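Local coordinates for aminotransferase, class III (Thermomicrobium roseum, PDB 6IO1), which acts as a thermostable (S)-enantioselective omega-transaminase, probably moving amino groups between substrates with the help of pyridoxal 5'-phosphate, at residues Asp260-Gly265 and Thr286-Ile291; Ala222-Glu227 and Asp240-Ala245. All coordinates share one frame; numbering follows the deposited sequence.

Interaction 1: residues Asp260-Gly265 and Thr286-Ile291; sequences DEVITG and TFAKGI. With PMP (4'-deoxy-4'-aminopyridoxal-5'-phosphate), chain C.
Val262 and Lys289 make the tight part of this contact. The valine side chain crosses the lysine at about a right angle. With CG1 anti to the backbone N (chi1 164°), Val262 sets that methyl 3.7 Å from Lys289 CG and 3.8 Å from Ala288 CB. Its CB also lies against the cofactor, 3.6 Å from PMP N1. Ile263 runs alongside Lys289, and its CG1 is 3.6 Å from Lys289 CE. At the start of both segments two parallel strands pair, Asp260 bridging Thr286. Here Glu261 N donates to Thr286 O at 2.8 Å. Asp260 also forms an Asx turn: its OD1 accepts from Val262 N.

Both segments leave the C-terminal ends of their strands in the large sheet of a fold type I PLP enzyme. There they supply two characteristic residues of the fold type I cofactor site. Asp260 OD2 faces PMP N1 at 3.1 Å and is also held by His155 and Asn125. Lys289 NZ stands 3.2 Å from PMP N4A and donates to Leu60 O. As in relatives, this lysine probably carries the Schiff base in the aldehyde form of the cofactor.

The other side is looser and wet. The backbones part there, and two waters span the gap. One joins Glu261 O to Ala288 N. The other joins Val262 O to Gly290 N.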
ATOM      1  N   ASP B 260      16.939  -2.322   0.550  1.00 14.42           N
ATOM      2  CA  ASP B 260      15.674  -2.225   1.276  1.00 13.65           C
ATOM      3  C   ASP B 260      15.979  -1.662   2.657  1.00 13.50           C
ATOM      4  O   ASP B 260      16.417  -2.387   3.554  1.00 15.83           O
ATOM      5  CB  ASP B 260      15.000  -3.593   1.346  1.00 15.62           C
ATOM      6  CG  ASP B 260      13.644  -3.557   2.039  1.00 16.73           C
ATOM      7  OD1 ASP B 260      13.354  -2.599   2.780  1.00 17.58           O
ATOM      8  OD2 ASP B 260      12.861  -4.507   1.837  1.00 18.27           O
ATOM      9  N   GLU B 261      15.733  -0.365   2.835  1.00 13.21           N
ATOM     10  CA  GLU B 261      15.967   0.319   4.099  1.00 13.80           C
ATOM     11  C   GLU B 261      14.678   0.554   4.877  1.00 13.39           C
ATOM     12  O   GLU B 261      14.610   1.487   5.684  1.00 15.24           O
ATOM     13  CB  GLU B 261      16.688   1.645   3.856  1.00 16.06           C
ATOM     14  CG  GLU B 261      18.097   1.496   3.303  1.00 16.29           C
ATOM     15  CD  GLU B 261      19.165   1.820   4.328  1.00 18.47           C
ATOM     16  OE1 GLU B 261      18.849   1.833   5.536  1.00 18.43           O
ATOM     17  OE2 GLU B 261      20.322   2.066   3.925  1.00 20.67           O
ATOM     18  N   VAL B 262      13.649  -0.263   4.636  1.00 14.91           N
ATOM     19  CA  VAL B 262      12.357  -0.061   5.291  1.00 13.98           C
ATOM     20  C   VAL B 262      12.502  -0.142   6.807  1.00 14.26           C
ATOM     21  O   VAL B 262      11.922   0.665   7.544  1.00 14.43           O
ATOM     22  CB  VAL B 262      11.326  -1.074   4.757  1.00 16.44           C
ATOM     23  CG1 VAL B 262      10.118  -1.150   5.673  1.00 17.93           C
ATOM     24  CG2 VAL B 262      10.898  -0.693   3.346  1.00 13.99           C
ATOM     25  N   ILE B 263      13.285  -1.099   7.297  1.00 13.37           N
ATOM     26  CA  ILE B 263      13.512  -1.233   8.735  1.00 15.12           C
ATOM     27  C   ILE B 263      14.748  -0.463   9.177  1.00 14.16           C
ATOM     28  O   ILE B 263      14.699   0.321  10.129  1.00 13.85           O
ATOM     29  CB  ILE B 263      13.626  -2.724   9.121  1.00 15.71           C
ATOM     30  CG1 ILE B 263      12.277  -3.428   8.994  1.00 18.31           C
ATOM     31  CG2 ILE B 263      14.167  -2.864  10.535  1.00 16.15           C
ATOM     32  CD1 ILE B 263      12.307  -4.866   9.466  1.00 18.83           C
ATOM     33  N   THR B 264      15.873  -0.676   8.490  1.00 15.38           N
ATOM     34  CA  THR B 264      17.133  -0.067   8.904  1.00 15.80           C
ATOM     35  C   THR B 264      17.113   1.449   8.764  1.00 15.34           C
ATOM     36  O   THR B 264      17.853   2.142   9.471  1.00 18.25           O
ATOM     37  CB  THR B 264      18.289  -0.648   8.090  1.00 16.11           C
ATOM     38  OG1 THR B 264      18.056  -0.414   6.695  1.00 14.95           O
ATOM     39  CG2 THR B 264      18.412  -2.143   8.334  1.00 16.80           C
ATOM     40  N   GLY B 265      16.287   1.977   7.866  1.00 13.97           N
ATOM     41  CA  GLY B 265      16.341   3.389   7.558  1.00 14.85           C
ATOM     42  C   GLY B 265      15.929   4.272   8.719  1.00 16.00           C
ATOM     43  O   GLY B 265      15.199   3.874   9.628  1.00 17.83           O
ATOM     44  N   THR B 286      14.666   1.703  -1.030  1.00 12.55           N
ATOM     45  CA  THR B 286      13.270   1.698  -0.619  1.00 12.64           C
ATOM     46  C   THR B 286      13.192   1.970   0.874  1.00 12.04           C
ATOM     47  O   THR B 286      14.029   1.489   1.646  1.00 14.25           O
ATOM     48  CB  THR B 286      12.590   0.365  -0.943  1.00 11.67           C
ATOM     49  OG1 THR B 286      13.198  -0.683  -0.180  1.00 13.38           O
ATOM     50  CG2 THR B 286      12.722   0.053  -2.420  1.00 13.78           C
ATOM     51  N   PHE B 287      12.189   2.741   1.282  1.00 12.43           N
ATOM     52  CA  PHE B 287      12.063   3.118   2.681  1.00 13.78           C
ATOM     53  C   PHE B 287      10.595   3.167   3.070  1.00 15.26           C
ATOM     54  O   PHE B 287       9.708   3.300   2.226  1.00 13.85           O
ATOM     55  CB  PHE B 287      12.737   4.469   2.971  1.00 12.68           C
ATOM     56  CG  PHE B 287      12.387   5.550   1.987  1.00 13.68           C
ATOM     57  CD1 PHE B 287      13.107   5.696   0.813  1.00 13.30           C
ATOM     58  CD2 PHE B 287      11.351   6.433   2.244  1.00 12.87           C
ATOM     59  CE1 PHE B 287      12.795   6.691  -0.091  1.00 12.41           C
ATOM     60  CE2 PHE B 287      11.035   7.432   1.344  1.00 13.30           C
ATOM     61  CZ  PHE B 287      11.758   7.561   0.175  1.00 14.44           C
ATOM     62  N   ALA B 288      10.362   3.061   4.376  1.00 15.46           N
ATOM     63  CA  ALA B 288       9.031   3.107   4.966  1.00 16.44           C
ATOM     64  C   ALA B 288       9.184   3.183   6.476  1.00 17.23           C
ATOM     65  O   ALA B 288      10.268   3.504   6.974  1.00 24.96           O
ATOM     66  CB  ALA B 288       8.202   1.885   4.565  1.00 15.53           C
ATOM     67  N   LYS B 289       8.105   2.908   7.209  1.00 16.07           N
ATOM     68  CA  LYS B 289       8.173   2.787   8.660  1.00 13.62           C
ATOM     69  C   LYS B 289       8.642   4.077   9.327  1.00 13.44           C
ATOM     70  O   LYS B 289       7.865   5.024   9.484  1.00 15.74           O
ATOM     71  CB  LYS B 289       9.095   1.625   9.051  1.00 14.81           C
ATOM     72  CG  LYS B 289       8.567   0.248   8.677  1.00 16.73           C
ATOM     73  CD  LYS B 289       9.412  -0.853   9.299  1.00 15.15           C
ATOM     74  CE  LYS B 289       8.863  -2.232   8.969  1.00 20.17           C
ATOM     75  NZ  LYS B 289       7.455  -2.403   9.415  1.00 22.13           N
ATOM     76  N   GLY B 290       9.914   4.107   9.731  1.00 14.97           N
ATOM     77  CA  GLY B 290      10.451   5.179  10.553  1.00 13.29           C
ATOM     78  C   GLY B 290      10.377   6.571   9.955  1.00 13.35           C
ATOM     79  O   GLY B 290      10.502   7.552  10.697  1.00 14.90           O
ATOM     80  N   ILE B 291      10.208   6.686   8.632  1.00 13.68           N
ATOM     81  CA  ILE B 291      10.187   8.002   7.986  1.00 13.23           C
ATOM     82  C   ILE B 291       9.178   8.933   8.650  1.00 14.45           C
ATOM     83  O   ILE B 291       9.412  10.142   8.772  1.00 12.72           O
ATOM     84  CB  ILE B 291       9.921   7.859   6.473  1.00 13.66           C
ATOM     85  CG1 ILE B 291      10.059   9.218   5.783  1.00 12.88           C
ATOM     86  CG2 ILE B 291       8.549   7.249   6.206  1.00 14.52           C
ATOM     87  CD1 ILE B 291      10.050   9.144   4.276  1.00 13.41           C
TER
HETATM   88  N1  PMP C 701      10.359  -4.353   3.587  1.00 22.95           N
HETATM   89  C2  PMP C 701      10.851  -4.719   4.769  1.00 24.34           C
HETATM   90  C2A PMP C 701      12.335  -4.709   4.969  1.00 22.32           C
HETATM   91  C3  PMP C 701       9.997  -5.107   5.808  1.00 27.63           C
HETATM   92  O3  PMP C 701      10.530  -5.477   7.008  1.00 29.66           O
HETATM   93  C4  PMP C 701       8.613  -5.110   5.606  1.00 26.30           C
HETATM   94  C4A PMP C 701       7.674  -5.524   6.711  1.00 30.35           C
HETATM   95  N4A PMP C 701       8.214  -5.243   8.044  1.00 29.03           N
HETATM   96  C5  PMP C 701       8.115  -4.720   4.354  1.00 26.04           C
HETATM   97  C6  PMP C 701       9.031  -4.354   3.386  1.00 22.90           C
HETATM   98  C5A PMP C 701       6.643  -4.705   4.075  1.00 26.23           C
HETATM   99  O4P PMP C 701       6.065  -3.410   4.430  1.00 29.08           O
HETATM  100  P   PMP C 701       4.473  -3.148   4.360  1.00 26.56           P
HETATM  101  O1P PMP C 701       4.276  -1.701   4.770  1.00 23.74           O
HETATM  102  O2P PMP C 701       4.069  -3.415   2.924  1.00 19.81           O
HETATM  103  O3P PMP C 701       3.856  -4.128   5.338  1.00 26.07           O
HETATM  104  O   HOH W   1      12.666   3.419   6.038  1.00 17.58           O
HETATM  105  O   HOH W   2      12.468   2.965   8.849  1.00 22.42           O

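Interaction 2: residues Ala222-Glu227 and Asp240-Ala245; sequences AAFIGE and DGYWPA. With PMP (4'-deoxy-4'-aminopyridoxal-5'-phosphate), chain C.
The indole of Trp243 meets Phe224 and Glu227 with the outer rim of its six-membered ring. One face of the indole is covered by Tyr242, whose CE2 lies 3.8 Å above the ring plane, over its centre. Trp243 CD1 in turn sits at the edge of the Tyr242 ring, in its plane. At the indole edge, also in plane, is the backbone carbonyl of Glu227. Its O is 3.1 Å from Trp243 CZ2, consistent with a weak C-H...O contact. Phe224 presents an edge to the tryptophan: CE1 is 3.9 Å from CH2, and CH2 lies near the phenyl plane. The two side chains cross at a slant. The first side-chain bond of Phe224 points toward the helix, and with CG anti to its own N (chi1 169°) CE1 is brought up to the indole.

The contact joins strand 221-226 to the first turn of helix 242-253, inside a beta-alpha-beta crossover that continues into strand 256-260. The backbones stay apart, with Gly226 CA and Trp243 CA 10.2 Å from each other. Aromatic rings therefore span the distance.

The polar atoms are satisfied by neighbours. Arg150 donates to both Glu227 O and Tyr242 OH, and Trp243 NE1 donates to Pro228 O. The first side-chain bond of Glu227 points away from the helix, and its carboxylate lies beside the cofactor. Its chain is extended beyond CG, and OE1 comes 3.5 Å from PMP C2A. Backbone N atoms of Gly231 and Tyr154 bind its two carboxylate oxygens, OE1 and OE2 respectively, fixing the group beside the cofactor methyl.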
ATOM      1  N   ALA B 222      17.901  -8.115 -13.870  1.00 16.74           N
ATOM      2  CA  ALA B 222      17.676  -6.681 -13.750  1.00 16.41           C
ATOM      3  C   ALA B 222      18.319  -6.109 -12.492  1.00 17.42           C
ATOM      4  O   ALA B 222      18.980  -5.065 -12.546  1.00 17.12           O
ATOM      5  CB  ALA B 222      16.176  -6.387 -13.764  1.00 16.62           C
ATOM      6  N   ALA B 223      18.147  -6.771 -11.348  1.00 14.09           N
ATOM      7  CA  ALA B 223      18.602  -6.172 -10.099  1.00 14.49           C
ATOM      8  C   ALA B 223      18.740  -7.224  -9.006  1.00 15.42           C
ATOM      9  O   ALA B 223      18.295  -8.367  -9.140  1.00 16.44           O
ATOM     10  CB  ALA B 223      17.648  -5.061  -9.643  1.00 16.51           C
ATOM     11  N   PHE B 224      19.379  -6.801  -7.916  1.00 15.06           N
ATOM     12  CA  PHE B 224      19.495  -7.544  -6.668  1.00 15.45           C
ATOM     13  C   PHE B 224      18.842  -6.699  -5.584  1.00 15.16           C
ATOM     14  O   PHE B 224      19.127  -5.502  -5.478  1.00 15.34           O
ATOM     15  CB  PHE B 224      20.975  -7.832  -6.347  1.00 16.11           C
ATOM     16  CG  PHE B 224      21.234  -8.362  -4.949  1.00 14.34           C
ATOM     17  CD1 PHE B 224      21.222  -7.519  -3.844  1.00 15.15           C
ATOM     18  CD2 PHE B 224      21.545  -9.698  -4.753  1.00 17.29           C
ATOM     19  CE1 PHE B 224      21.473  -8.005  -2.573  1.00 15.32           C
ATOM     20  CE2 PHE B 224      21.802 -10.189  -3.483  1.00 17.94           C
ATOM     21  CZ  PHE B 224      21.766  -9.341  -2.393  1.00 15.41           C
ATOM     22  N   ILE B 225      17.972  -7.310  -4.785  1.00 15.12           N
ATOM     23  CA  ILE B 225      17.269  -6.610  -3.716  1.00 13.70           C
ATOM     24  C   ILE B 225      17.618  -7.265  -2.387  1.00 12.57           C
ATOM     25  O   ILE B 225      17.627  -8.497  -2.276  1.00 17.48           O
ATOM     26  CB  ILE B 225      15.745  -6.588  -3.949  1.00 14.65           C
ATOM     27  CG1 ILE B 225      15.050  -5.770  -2.857  1.00 13.89           C
ATOM     28  CG2 ILE B 225      15.174  -8.001  -4.029  1.00 13.88           C
ATOM     29  CD1 ILE B 225      13.634  -5.372  -3.201  1.00 17.03           C
ATOM     30  N   GLY B 226      17.945  -6.443  -1.394  1.00 13.75           N
ATOM     31  CA  GLY B 226      18.273  -6.958  -0.079  1.00 14.06           C
ATOM     32  C   GLY B 226      18.247  -5.873   0.970  1.00 12.83           C
ATOM     33  O   GLY B 226      18.395  -4.683   0.670  1.00 14.08           O
ATOM     34  N   GLU B 227      18.057  -6.300   2.213  1.00 14.18           N
ATOM     35  CA  GLU B 227      18.140  -5.447   3.390  1.00 15.31           C
ATOM     36  C   GLU B 227      19.580  -5.403   3.895  1.00 15.94           C
ATOM     37  O   GLU B 227      20.279  -6.420   3.846  1.00 17.40           O
ATOM     38  CB  GLU B 227      17.233  -5.965   4.502  1.00 17.57           C
ATOM     39  CG  GLU B 227      15.809  -6.284   4.068  1.00 18.15           C
ATOM     40  CD  GLU B 227      15.181  -7.389   4.900  1.00 19.86           C
ATOM     41  OE1 GLU B 227      14.719  -7.102   6.024  1.00 21.48           O
ATOM     42  OE2 GLU B 227      15.147  -8.546   4.429  1.00 21.01           O
ATOM     43  N   ASP B 240      31.405  -9.151   8.338  1.00 30.03           N
ATOM     44  CA  ASP B 240      32.182  -7.987   7.936  1.00 29.69           C
ATOM     45  C   ASP B 240      32.717  -8.167   6.522  1.00 26.94           C
ATOM     46  O   ASP B 240      33.258  -9.223   6.178  1.00 25.47           O
ATOM     47  CB  ASP B 240      33.323  -7.757   8.924  1.00 32.93           C
ATOM     48  CG  ASP B 240      32.827  -7.483  10.332  1.00 36.62           C
ATOM     49  OD1 ASP B 240      31.763  -6.845  10.474  1.00 38.01           O
ATOM     50  OD2 ASP B 240      33.502  -7.900  11.296  1.00 40.24           O
ATOM     51  N   GLY B 241      32.564  -7.129   5.700  1.00 26.40           N
ATOM     52  CA  GLY B 241      33.035  -7.161   4.332  1.00 26.54           C
ATOM     53  C   GLY B 241      32.076  -7.771   3.332  1.00 21.97           C
ATOM     54  O   GLY B 241      32.401  -7.816   2.138  1.00 19.35           O
ATOM     55  N   TYR B 242      30.911  -8.245   3.777  1.00 22.27           N
ATOM     56  CA  TYR B 242      29.963  -8.890   2.873  1.00 19.06           C
ATOM     57  C   TYR B 242      29.441  -7.913   1.825  1.00 17.64           C
ATOM     58  O   TYR B 242      29.500  -8.182   0.617  1.00 18.43           O
ATOM     59  CB  TYR B 242      28.808  -9.485   3.685  1.00 20.57           C
ATOM     60  CG  TYR B 242      27.584  -9.864   2.879  1.00 19.58           C
ATOM     61  CD1 TYR B 242      27.479 -11.118   2.293  1.00 20.05           C
ATOM     62  CD2 TYR B 242      26.525  -8.977   2.721  1.00 18.27           C
ATOM     63  CE1 TYR B 242      26.363 -11.475   1.562  1.00 20.65           C
ATOM     64  CE2 TYR B 242      25.406  -9.323   1.989  1.00 20.53           C
ATOM     65  CZ  TYR B 242      25.329 -10.573   1.412  1.00 18.99           C
ATOM     66  OH  TYR B 242      24.216 -10.925   0.685  1.00 21.03           O
ATOM     67  N   TRP B 243      28.924  -6.770   2.276  1.00 20.13           N
ATOM     68  CA  TRP B 243      28.281  -5.830   1.361  1.00 18.64           C
ATOM     69  C   TRP B 243      29.227  -5.249   0.319  1.00 18.32           C
ATOM     70  O   TRP B 243      28.830  -5.169  -0.857  1.00 16.84           O
ATOM     71  CB  TRP B 243      27.577  -4.735   2.170  1.00 21.48           C
ATOM     72  CG  TRP B 243      26.196  -5.137   2.567  1.00 19.64           C
ATOM     73  CD1 TRP B 243      25.723  -5.316   3.835  1.00 19.69           C
ATOM     74  CD2 TRP B 243      25.110  -5.442   1.686  1.00 18.49           C
ATOM     75  NE1 TRP B 243      24.404  -5.702   3.796  1.00 17.96           N
ATOM     76  CE2 TRP B 243      24.005  -5.786   2.488  1.00 17.88           C
ATOM     77  CE3 TRP B 243      24.963  -5.450   0.295  1.00 17.59           C
ATOM     78  CZ2 TRP B 243      22.770  -6.135   1.945  1.00 17.05           C
ATOM     79  CZ3 TRP B 243      23.738  -5.796  -0.241  1.00 20.25           C
ATOM     80  CH2 TRP B 243      22.657  -6.134   0.582  1.00 17.42           C
ATOM     81  N   PRO B 244      30.447  -4.806   0.652  1.00 18.82           N
ATOM     82  CA  PRO B 244      31.331  -4.306  -0.417  1.00 18.55           C
ATOM     83  C   PRO B 244      31.616  -5.343  -1.490  1.00 16.65           C
ATOM     84  O   PRO B 244      31.567  -5.020  -2.684  1.00 16.56           O
ATOM     85  CB  PRO B 244      32.603  -3.899   0.340  1.00 21.20           C
ATOM     86  CG  PRO B 244      32.144  -3.614   1.720  1.00 24.93           C
ATOM     87  CD  PRO B 244      31.034  -4.583   1.987  1.00 20.68           C
ATOM     88  N   ALA B 245      31.885  -6.591  -1.101  1.00 17.59           N
ATOM     89  CA  ALA B 245      32.171  -7.636  -2.082  1.00 19.12           C
ATOM     90  C   ALA B 245      30.955  -7.928  -2.957  1.00 17.13           C
ATOM     91  O   ALA B 245      31.068  -8.036  -4.189  1.00 15.85           O
ATOM     92  CB  ALA B 245      32.642  -8.901  -1.365  1.00 21.66           C
TER
HETATM   93  N1  PMP C 701      10.359  -4.353   3.587  1.00 22.95           N
HETATM   94  C2  PMP C 701      10.851  -4.719   4.769  1.00 24.34           C
HETATM   95  C2A PMP C 701      12.335  -4.709   4.969  1.00 22.32           C
HETATM   96  C3  PMP C 701       9.997  -5.107   5.808  1.00 27.63           C
HETATM   97  O3  PMP C 701      10.530  -5.477   7.008  1.00 29.66           O
HETATM   98  C4  PMP C 701       8.613  -5.110   5.606  1.00 26.30           C
HETATM   99  C4A PMP C 701       7.674  -5.524   6.711  1.00 30.35           C
HETATM  100  N4A PMP C 701       8.214  -5.243   8.044  1.00 29.03           N
HETATM  101  C5  PMP C 701       8.115  -4.720   4.354  1.00 26.04           C
HETATM  102  C6  PMP C 701       9.031  -4.354   3.386  1.00 22.90           C
HETATM  103  C5A PMP C 701       6.643  -4.705   4.075  1.00 26.23           C
HETATM  104  O4P PMP C 701       6.065  -3.410   4.430  1.00 29.08           O
HETATM  105  P   PMP C 701       4.473  -3.148   4.360  1.00 26.56           P
HETATM  106  O1P PMP C 701       4.276  -1.701   4.770  1.00 23.74           O
HETATM  107  O2P PMP C 701       4.069  -3.415   2.924  1.00 19.81           O
HETATM  108  O3P PMP C 701       3.856  -4.128   5.338  1.00 26.07           O

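Both contacts are buried and both belong to the same sheet, but at different depths. Interaction 1 lies near the middle of the chain, at the cofactor; interaction 2 lies about 16 Å away, centre to centre, between the sheet and helix 242-253. Interaction 1 mixes strand pairing, aliphatic packing and water bridges between backbones, with polar groups at the cofactor. Interaction 2 is chiefly aromatic packing between strand and helix. They meet where strands 221-226 and 256-260 run in parallel: Asp260 N and Gly226 O are 2.8 Å apart, a probable hydrogen bond. Both reach PMP, interaction 1 through several side chains and interaction 2 through Glu227.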